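Local coordinates for paternally-expressed gene 3 protein (Homo sapiens, PDB 4BHX) that uses its SCAN domain to form homo- or heterodimers that control gene expression, and mediates between p53 and BAX in a neuronal death pathway, at residues E56-I61 with K80-L85. Residues are numbered along the deposited sequence; the frame is centred on the assembly and turned at random.
Sequences EQYLTI and KLVTLL. With EDO (1,2-ethanediol), chain G.
An apolar helix-helix contact within the SCAN domain, the dimerization module of this zinc-finger protein, sets Tyr-58 and Leu-59 against Leu-81, Val-82 and Leu-85. The short axes run at 26° to one another with a closest approach of 11.8 Å, a separation that leaves the meeting to side chains alone; no hydrogen bond crosses, and 214 Å² is buried in total. Three of the four touching pairs involve Tyr-58. Leu-81 CD2 stands over one face of its ring, 3.9 Å from the ring centroid and 27° off the normal, which qualifies as a CH-pi contact. The methyl is offset toward the CB end of the ring, as judged from Tyr-58 CG being the nearest ring atom, 3.6 Å from Leu-81 CD2. With CG anti to the backbone N (chi1 178°), Leu-81 extends across the gap and brings that methyl between the ring and Leu-59, whose CD2 lies 3.8 Å from Leu-81 CD2. Farther out, Leu-85 CD1 approaches Tyr-58 CE1 obliquely at 3.9 Å, while Val-82 CG2 reaches Tyr-58 CE2 at 4.0 Å, the two side chains crossing at about a right angle. The tyrosine thus meets three residues spanning one turn of the partner helix. Of the five touching residues only Leu-81 is buried, as expected of a contact near the surface. Helix 46-61 and helix 78-85 are joined here, and helix 67-73, which lies between them in sequence, adds to the cluster through Val-70, which touches Leu-59, Leu-81 and Leu-85.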
loop_
_atom_site.group_PDB
_atom_site.type_symbol
_atom_site.label_atom_id
_atom_site.label_comp_id
_atom_site.label_asym_id
_atom_site.label_seq_id
_atom_site.Cartn_x
_atom_site.Cartn_y
_atom_site.Cartn_z
ATOM N N GLU A 56 4.306 0.760 -2.714
ATOM C CA GLU A 56 3.120 1.562 -2.764
ATOM C C GLU A 56 3.296 2.719 -3.749
ATOM O O GLU A 56 2.432 2.966 -4.627
ATOM C CB GLU A 56 2.740 2.139 -1.418
ATOM C CG GLU A 56 1.474 2.975 -1.486
ATOM C CD GLU A 56 1.140 3.729 -0.226
ATOM O OE1 GLU A 56 2.059 4.096 0.622
ATOM O OE2 GLU A 56 -0.087 3.899 -0.003
ATOM N N GLN A 57 4.433 3.390 -3.639
ATOM C CA GLN A 57 4.748 4.537 -4.527
ATOM C C GLN A 57 4.959 4.081 -5.983
ATOM O O GLN A 57 4.374 4.628 -6.898
ATOM C CB GLN A 57 5.915 5.364 -3.949
ATOM C CG GLN A 57 6.207 6.591 -4.820
ATOM C CD GLN A 57 5.095 7.582 -4.853
ATOM O OE1 GLN A 57 4.317 7.722 -3.892
ATOM N NE2 GLN A 57 4.987 8.285 -5.950
ATOM N N TYR A 58 5.700 2.987 -6.182
ATOM C CA TYR A 58 5.965 2.434 -7.497
ATOM C C TYR A 58 4.677 2.096 -8.232
ATOM O O TYR A 58 4.530 2.500 -9.411
ATOM C CB TYR A 58 6.895 1.206 -7.459
ATOM C CG TYR A 58 7.803 0.993 -8.692
ATOM C CD1 TYR A 58 7.388 1.339 -9.999
ATOM C CD2 TYR A 58 9.051 0.387 -8.548
ATOM C CE1 TYR A 58 8.228 1.157 -11.099
ATOM C CE2 TYR A 58 9.915 0.245 -9.612
ATOM C CZ TYR A 58 9.482 0.588 -10.900
ATOM O OH TYR A 58 10.355 0.415 -11.942
ATOM N N LEU A 59 3.739 1.448 -7.540
ATOM C CA LEU A 59 2.459 1.065 -8.134
ATOM C C LEU A 59 1.692 2.303 -8.663
ATOM O O LEU A 59 1.025 2.231 -9.718
ATOM C CB LEU A 59 1.630 0.265 -7.145
ATOM C CG LEU A 59 2.230 -1.136 -6.867
ATOM C CD1 LEU A 59 1.345 -1.767 -5.801
ATOM C CD2 LEU A 59 2.318 -1.998 -8.152
ATOM N N THR A 60 1.826 3.450 -7.998
ATOM C CA THR A 60 1.152 4.629 -8.464
ATOM C C THR A 60 1.793 5.267 -9.713
ATOM O O THR A 60 1.122 5.980 -10.421
ATOM C CB THR A 60 1.020 5.693 -7.356
ATOM O OG1 THR A 60 2.281 6.356 -7.186
ATOM C CG2 THR A 60 0.574 5.082 -6.106
ATOM N N ILE A 61 3.078 5.116 -9.958
ATOM C CA ILE A 61 3.714 5.772 -11.051
ATOM C C ILE A 61 3.795 4.920 -12.329
ATOM O O ILE A 61 4.328 5.377 -13.311
ATOM C CB ILE A 61 5.093 6.365 -10.680
ATOM C CG1 ILE A 61 6.160 5.314 -10.428
ATOM C CG2 ILE A 61 4.875 7.287 -9.483
ATOM C CD1 ILE A 61 7.563 5.832 -10.411
ATOM N N LYS A 80 9.733 -8.253 -8.098
ATOM C CA LYS A 80 8.830 -8.887 -8.961
ATOM C C LYS A 80 8.443 -7.862 -10.014
ATOM O O LYS A 80 8.730 -8.044 -11.209
ATOM C CB LYS A 80 7.674 -9.254 -8.123
ATOM C CG LYS A 80 6.763 -10.286 -8.680
ATOM C CD LYS A 80 6.382 -11.220 -7.529
ATOM C CE LYS A 80 5.326 -12.233 -7.948
ATOM N NZ LYS A 80 4.124 -12.231 -7.062
ATOM N N LEU A 81 7.866 -6.749 -9.533
ATOM C CA LEU A 81 7.326 -5.677 -10.365
ATOM C C LEU A 81 8.330 -5.263 -11.410
ATOM O O LEU A 81 7.967 -5.103 -12.568
ATOM C CB LEU A 81 6.893 -4.458 -9.458
ATOM C CG LEU A 81 6.326 -3.185 -10.110
ATOM C CD1 LEU A 81 5.098 -3.491 -10.921
ATOM C CD2 LEU A 81 6.024 -2.063 -9.098
ATOM N N VAL A 82 9.585 -5.103 -11.010
ATOM C CA VAL A 82 10.653 -4.698 -11.889
ATOM C C VAL A 82 10.947 -5.725 -12.985
ATOM O O VAL A 82 11.244 -5.356 -14.139
ATOM C CB VAL A 82 11.966 -4.479 -11.133
ATOM C CG1 VAL A 82 13.160 -4.555 -12.092
ATOM C CG2 VAL A 82 11.948 -3.132 -10.435
ATOM N N THR A 83 10.886 -7.005 -12.640
ATOM C CA THR A 83 11.236 -8.048 -13.634
ATOM C C THR A 83 10.067 -8.198 -14.583
ATOM O O THR A 83 10.231 -8.315 -15.816
ATOM C CB THR A 83 11.589 -9.379 -12.968
ATOM O OG1 THR A 83 10.502 -9.839 -12.149
ATOM C CG2 THR A 83 12.860 -9.191 -12.141
ATOM N N LEU A 84 8.888 -8.068 -14.007
ATOM C CA LEU A 84 7.711 -8.003 -14.801
ATOM C C LEU A 84 7.750 -6.818 -15.799
ATOM O O LEU A 84 7.568 -7.007 -17.009
ATOM C CB LEU A 84 6.531 -7.933 -13.873
ATOM C CG LEU A 84 5.194 -7.856 -14.520
ATOM C CD1 LEU A 84 4.918 -9.155 -15.273
ATOM C CD2 LEU A 84 4.169 -7.586 -13.445
ATOM N N LEU A 85 8.034 -5.607 -15.338
ATOM C CA LEU A 85 8.060 -4.505 -16.271
ATOM C C LEU A 85 9.236 -4.675 -17.246
ATOM O O LEU A 85 9.220 -4.168 -18.339
ATOM C CB LEU A 85 8.122 -3.156 -15.543
ATOM C CG LEU A 85 7.013 -2.861 -14.506
ATOM C CD1 LEU A 85 7.524 -1.856 -13.487
ATOM C CD2 LEU A 85 5.699 -2.369 -15.087
HETATM C C1 EDO G . -1.884 0.843 -8.851
HETATM O O1 EDO G . -2.220 0.089 -7.668
HETATM C C2 EDO G . -1.608 0.023 -10.102
HETATM O O2 EDO G . -0.354 0.455 -10.641
#